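Local coordinates for D-2-hydroxyacid dehydrogensase protein (Ketogulonicigenium vulgare, PDB 4LSW) that probably interconverts D-2-hydroxyacids and 2-ketoacids, using nicotinamide adenine dinucleotide (phosphate) bound by its Rossmann-type domain as the redox partner, at residues I6-P11 with A48-G53; E69-Y74 with R89-T94. All blocks are in the same frame, centred on the assembly; numbering follows the deposited sequence.

Interactions 1 and 2 are two strand pairings of one largely parallel sheet, their centres about 10 Å apart and joined through the neighbouring strands 48-52 and 70-74. Between these, Ile49 O lies 2.9 Å from Ser72 N and Thr51 O 2.9 Å from Tyr74 N, both probable hydrogen bonds, so the strand order 5-8, 48-52, 70-74, 92-94 is continuous. Helix 287-306 packs against both pairings. The sheet belongs to the domain distinct from the seven-stranded, presumably cofactor-binding one. As in related dehydrogenases, the loops leaving the C-terminal strand ends probably border the interdomain cleft where substrate would bind.

Interaction 1. Residues I6-P11 with A48-G53; sequences ILQLGP and AIATRG
Leu7 is gripped by strand 48-52 from both its backbone polar groups: its N donates to Ala48 O (2.9 Å), and its carbonyl receives Ala50 N (2.8 Å). Ala50 O then accepts Leu9 N (3.0 Å), almost straight in line with the C=O bond at 173°. The same oxygen takes a second bond from a water that also accepts Gly10 N, which carries the pairing past the end of strand 5-8. Side chains alternate across the sheet. Ile6 and Ala48 meet through CG2 and CB on the face under Leu301 and Phe305 of helix 287-306, whereas Leu7, Ile49 and Leu9 gather round Leu61 of helix 59-63. There Leu9 CG rests 3.8 Å from Ile49 CG2, and its CD1 reaches the hydroxyl of Thr51, which is hydrogen-bonded to Gly56 O. Gln8, with CG anti to N (chi1 -177°) and an extended chain, carries its amide alongside the loop that follows the strand, where NE2 bonds Gly10 O (2.9 Å) nearly in its own plane. NE2 also bonds Gln17 OE1. An alanine here removes that amide and would probably leave Gly10 O and Gln17 without their shared donor, the loop freer to shift. Farther out, Arg52 bends at chi3 (67°) to bring NH1 to Pro11 O in a weak bond of 3.0 Å. Parallel neighbours in the order 2-1-3-4-5 are characteristic of the flavodoxin-like domain of D-2-hydroxyacid dehydrogenases, in which strands 5-8 and 48-52 sit side by side.

Interaction 2. Residues E69-Y74 with R89-T94; sequences ELISVY and RGIQVT
Glu69 O is held by two donors, Gln92 N at 3.1 Å and a water at 2.7 Å. That water also donates to Gly90 O and accepts from Gln92 NE2, linking the extended Gln92 side chain to the backbone of both segments. The backbone bonds continue in parallel fashion: Ile71 N to Gln92 O (2.9 Å), Thr94 N to Ile71 O and Val73 N to Thr94 O. At the far end the hydroxyls of Ser72 and Thr94 share a hydrogen bond, OG to OG1 at 2.8 Å. Thr94 OG1 stands between its own N and carbonyl carbon (chi1 64°), which aims it across at Ser72 and turns the methyl CG2 to Leu70 CD1, 4.0 Å away. A second water lies at hydrogen-bonding distance of the same OG1 and donates to Val73 O, tying the hydroxyl pair to the backbone. This face meets helix 287-306, through Leu301 at Ser72 and Asn300 at Thr94. On the other face Ile71 CG1 touches Ile91 CG2 (4.0 Å), and Val73 CG2 lies 4.2 Å from Val93 CG1; Cys86 of helix 83-89 packs on Ile71, Ile91 and Val93. The chain thus forms a beta-alpha-beta unit; Gly90, the first residue to leave helical geometry after helix 83-89, has a positive phi (78°) as the chain heads for strand 92-94. The face under the connecting helix is apolar, built of Ile71, Val73, Ile91 and Val93, while the other buries a hydroxyl pair for which the mutual bond and the water probably supply much of the polar pairing, beside helix 287-306.

Interaction 1. Residues I6-P11 with A48-G53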
loop_
_atom_site.group_PDB
_atom_site.type_symbol
_atom_site.label_atom_id
_atom_site.label_comp_id
_atom_site.label_asym_id
_atom_site.label_seq_id
_atom_site.Cartn_x
_atom_site.Cartn_y
_atom_site.Cartn_z
ATOM N N ILE A 6 24.942 10.528 6.462
ATOM C CA ILE A 6 23.539 10.532 6.081
ATOM C C ILE A 6 22.643 10.812 7.286
ATOM O O ILE A 6 23.028 10.589 8.437
ATOM C CB ILE A 6 23.136 9.214 5.392
ATOM C CG1 ILE A 6 23.059 8.063 6.388
ATOM C CG2 ILE A 6 24.109 8.863 4.272
ATOM C CD1 ILE A 6 22.594 6.782 5.737
ATOM N N LEU A 7 21.457 11.340 7.015
ATOM C CA LEU A 7 20.499 11.652 8.063
ATOM C C LEU A 7 19.309 10.708 7.929
ATOM O O LEU A 7 18.662 10.659 6.879
ATOM C CB LEU A 7 20.053 13.113 7.943
ATOM C CG LEU A 7 19.179 13.723 9.052
ATOM C CD1 LEU A 7 19.937 13.851 10.361
ATOM C CD2 LEU A 7 18.683 15.090 8.608
ATOM N N GLN A 8 19.043 9.940 8.980
ATOM C CA GLN A 8 17.960 8.955 8.959
ATOM C C GLN A 8 16.784 9.478 9.781
ATOM O O GLN A 8 16.944 9.835 10.948
ATOM C CB GLN A 8 18.454 7.621 9.515
ATOM C CG GLN A 8 17.418 6.501 9.458
ATOM C CD GLN A 8 17.972 5.185 9.945
ATOM O OE1 GLN A 8 19.155 4.893 9.765
ATOM N NE2 GLN A 8 17.124 4.381 10.579
ATOM N N LEU A 9 15.601 9.537 9.173
ATOM C CA LEU A 9 14.477 10.228 9.810
ATOM C C LEU A 9 13.583 9.343 10.682
ATOM O O LEU A 9 12.898 9.851 11.567
ATOM C CB LEU A 9 13.639 10.961 8.765
ATOM C CG LEU A 9 14.361 11.945 7.851
ATOM C CD1 LEU A 9 13.336 12.745 7.064
ATOM C CD2 LEU A 9 15.283 12.867 8.642
ATOM N N GLY A 10 13.593 8.038 10.430
ATOM C CA GLY A 10 12.827 7.095 11.226
ATOM C C GLY A 10 13.514 5.746 11.288
ATOM O O GLY A 10 14.385 5.454 10.477
ATOM N N PRO A 11 13.133 4.910 12.261
ATOM C CA PRO A 11 13.770 3.595 12.418
ATOM C C PRO A 11 13.541 2.638 11.246
ATOM O O PRO A 11 12.525 2.729 10.551
ATOM C CB PRO A 11 13.103 3.028 13.687
ATOM C CG PRO A 11 11.812 3.792 13.815
ATOM C CD PRO A 11 12.113 5.164 13.295
ATOM N N ALA A 48 23.045 12.645 2.160
ATOM C CA ALA A 48 21.813 11.937 1.816
ATOM C C ALA A 48 20.890 11.804 3.021
ATOM O O ALA A 48 21.354 11.697 4.155
ATOM C CB ALA A 48 22.112 10.559 1.227
ATOM N N ILE A 49 19.589 11.814 2.753
ATOM C CA ILE A 49 18.584 11.529 3.769
ATOM C C ILE A 49 18.004 10.157 3.468
ATOM O O ILE A 49 17.757 9.815 2.304
ATOM C CB ILE A 49 17.479 12.589 3.783
ATOM C CG1 ILE A 49 18.023 13.908 4.338
ATOM C CG2 ILE A 49 16.296 12.119 4.627
ATOM C CD1 ILE A 49 17.073 15.069 4.172
ATOM N N ALA A 50 17.839 9.355 4.514
ATOM C CA ALA A 50 17.145 8.081 4.411
ATOM C C ALA A 50 15.840 8.249 5.162
ATOM O O ALA A 50 15.826 8.545 6.357
ATOM C CB ALA A 50 17.980 6.961 5.029
ATOM N N THR A 51 14.730 8.074 4.458
ATOM C CA THR A 51 13.444 8.348 5.060
ATOM C C THR A 51 12.460 7.233 4.741
ATOM O O THR A 51 12.840 6.153 4.256
ATOM C CB THR A 51 12.905 9.741 4.632
ATOM O OG1 THR A 51 11.756 10.089 5.421
ATOM C CG2 THR A 51 12.563 9.776 3.144
ATOM N N ARG A 52 11.194 7.503 5.038
ATOM C CA ARG A 52 10.104 6.585 4.761
ATOM C C ARG A 52 8.989 7.365 4.083
ATOM O O ARG A 52 8.935 8.596 4.197
ATOM C CB ARG A 52 9.622 5.936 6.063
ATOM C CG ARG A 52 10.636 4.969 6.656
ATOM C CD ARG A 52 10.344 4.621 8.114
ATOM N NE ARG A 52 9.115 3.848 8.274
ATOM C CZ ARG A 52 9.062 2.563 8.625
ATOM N NH1 ARG A 52 10.174 1.881 8.874
ATOM N NH2 ARG A 52 7.885 1.960 8.743
ATOM N N GLY A 53 8.126 6.660 3.355
ATOM C CA GLY A 53 7.029 7.292 2.645
ATOM C C GLY A 53 6.248 8.239 3.534
ATOM O O GLY A 53 5.943 9.364 3.142
HETATM O O HOH W 1 13.885 6.710 7.828
#

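Interaction 2. Residues E69-Y74 with R89-T94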
loop_
_atom_site.group_PDB
_atom_site.type_symbol
_atom_site.label_atom_id
_atom_site.label_comp_id
_atom_site.label_asym_id
_atom_site.label_seq_id
_atom_site.Cartn_x
_atom_site.Cartn_y
_atom_site.Cartn_z
ATOM N N GLU A 69 22.397 15.718 -1.422
ATOM C CA GLU A 69 22.490 15.235 -2.799
ATOM C C GLU A 69 21.320 14.331 -3.175
ATOM O O GLU A 69 20.875 14.297 -4.335
ATOM C CB GLU A 69 23.798 14.462 -3.003
ATOM C CG GLU A 69 25.052 15.306 -2.785
ATOM C CD GLU A 69 26.331 14.483 -2.717
ATOM O OE1 GLU A 69 26.298 13.255 -2.956
ATOM O OE2 GLU A 69 27.387 15.077 -2.408
ATOM N N LEU A 70 20.816 13.604 -2.186
ATOM C CA LEU A 70 19.914 12.495 -2.453
ATOM C C LEU A 70 19.004 12.239 -1.275
ATOM O O LEU A 70 19.434 12.281 -0.125
ATOM C CB LEU A 70 20.732 11.226 -2.734
ATOM C CG LEU A 70 19.965 9.898 -2.754
ATOM C CD1 LEU A 70 18.978 9.834 -3.905
ATOM C CD2 LEU A 70 20.923 8.730 -2.830
ATOM N N ILE A 71 17.734 11.985 -1.567
ATOM C CA ILE A 71 16.810 11.502 -0.553
ATOM C C ILE A 71 16.326 10.141 -1.016
ATOM O O ILE A 71 15.732 10.024 -2.088
ATOM C CB ILE A 71 15.605 12.445 -0.367
ATOM C CG1 ILE A 71 16.084 13.834 0.062
ATOM C CG2 ILE A 71 14.650 11.874 0.675
ATOM C CD1 ILE A 71 15.007 14.916 0.005
ATOM N N SER A 72 16.612 9.118 -0.219
ATOM C CA SER A 72 16.208 7.757 -0.527
ATOM C C SER A 72 15.078 7.344 0.404
ATOM O O SER A 72 15.200 7.422 1.632
ATOM C CB SER A 72 17.401 6.798 -0.441
ATOM O OG SER A 72 18.244 6.965 -1.564
ATOM N N VAL A 73 13.967 6.935 -0.205
ATOM C CA VAL A 73 12.760 6.590 0.530
ATOM C C VAL A 73 12.582 5.077 0.630
ATOM O O VAL A 73 12.711 4.356 -0.368
ATOM C CB VAL A 73 11.514 7.191 -0.160
ATOM C CG1 VAL A 73 10.266 6.855 0.621
ATOM C CG2 VAL A 73 11.662 8.713 -0.312
ATOM N N TYR A 74 12.299 4.612 1.845
ATOM C CA TYR A 74 11.901 3.227 2.096
ATOM C C TYR A 74 10.393 3.144 1.863
ATOM O O TYR A 74 9.615 3.724 2.619
ATOM C CB TYR A 74 12.251 2.869 3.541
ATOM C CG TYR A 74 11.985 1.443 3.979
ATOM C CD1 TYR A 74 10.709 1.033 4.358
ATOM C CD2 TYR A 74 13.020 0.525 4.077
ATOM C CE1 TYR A 74 10.470 -0.263 4.788
ATOM C CE2 TYR A 74 12.790 -0.766 4.507
ATOM C CZ TYR A 74 11.521 -1.155 4.858
ATOM O OH TYR A 74 11.316 -2.450 5.293
ATOM N N ARG A 89 16.874 22.499 -6.019
ATOM C CA ARG A 89 18.230 22.325 -5.499
ATOM C C ARG A 89 19.069 21.260 -6.191
ATOM O O ARG A 89 20.238 21.073 -5.857
ATOM C CB ARG A 89 18.159 22.026 -4.000
ATOM C CG ARG A 89 17.576 23.171 -3.220
ATOM C CD ARG A 89 17.442 22.852 -1.754
ATOM N NE ARG A 89 17.401 24.082 -0.976
ATOM C CZ ARG A 89 16.363 24.911 -0.950
ATOM N NH1 ARG A 89 15.264 24.639 -1.649
ATOM N NH2 ARG A 89 16.421 26.015 -0.219
ATOM N N GLY A 90 18.480 20.559 -7.154
ATOM C CA GLY A 90 19.198 19.504 -7.834
ATOM C C GLY A 90 19.266 18.242 -6.999
ATOM O O GLY A 90 20.089 17.372 -7.248
ATOM N N ILE A 91 18.387 18.138 -6.008
ATOM C CA ILE A 91 18.352 16.948 -5.166
ATOM C C ILE A 91 17.578 15.830 -5.868
ATOM O O ILE A 91 16.473 16.052 -6.368
ATOM C CB ILE A 91 17.730 17.250 -3.795
ATOM C CG1 ILE A 91 18.594 18.266 -3.047
ATOM C CG2 ILE A 91 17.562 15.978 -2.966
ATOM C CD1 ILE A 91 17.860 18.963 -1.932
ATOM N N GLN A 92 18.173 14.641 -5.901
ATOM C CA GLN A 92 17.549 13.473 -6.506
ATOM C C GLN A 92 16.808 12.651 -5.450
ATOM O O GLN A 92 17.119 12.733 -4.266
ATOM C CB GLN A 92 18.609 12.627 -7.210
ATOM C CG GLN A 92 19.310 13.378 -8.345
ATOM C CD GLN A 92 20.506 12.624 -8.893
ATOM O OE1 GLN A 92 20.357 11.677 -9.665
ATOM N NE2 GLN A 92 21.704 13.039 -8.490
ATOM N N VAL A 93 15.814 11.877 -5.884
ATOM C CA VAL A 93 14.998 11.081 -4.967
ATOM C C VAL A 93 14.851 9.656 -5.509
ATOM O O VAL A 93 14.700 9.480 -6.713
ATOM C CB VAL A 93 13.605 11.720 -4.754
ATOM C CG1 VAL A 93 12.795 10.938 -3.725
ATOM C CG2 VAL A 93 13.724 13.183 -4.320
ATOM N N THR A 94 14.930 8.654 -4.631
ATOM C CA THR A 94 14.666 7.261 -5.019
ATOM C C THR A 94 13.588 6.669 -4.115
ATOM O O THR A 94 13.380 7.143 -2.998
ATOM C CB THR A 94 15.931 6.360 -4.928
ATOM O OG1 THR A 94 16.369 6.273 -3.567
ATOM C CG2 THR A 94 17.058 6.891 -5.805
HETATM O O HOH W 2 21.933 15.404 -6.566
HETATM O O HOH W 3 15.056 4.232 -2.124
#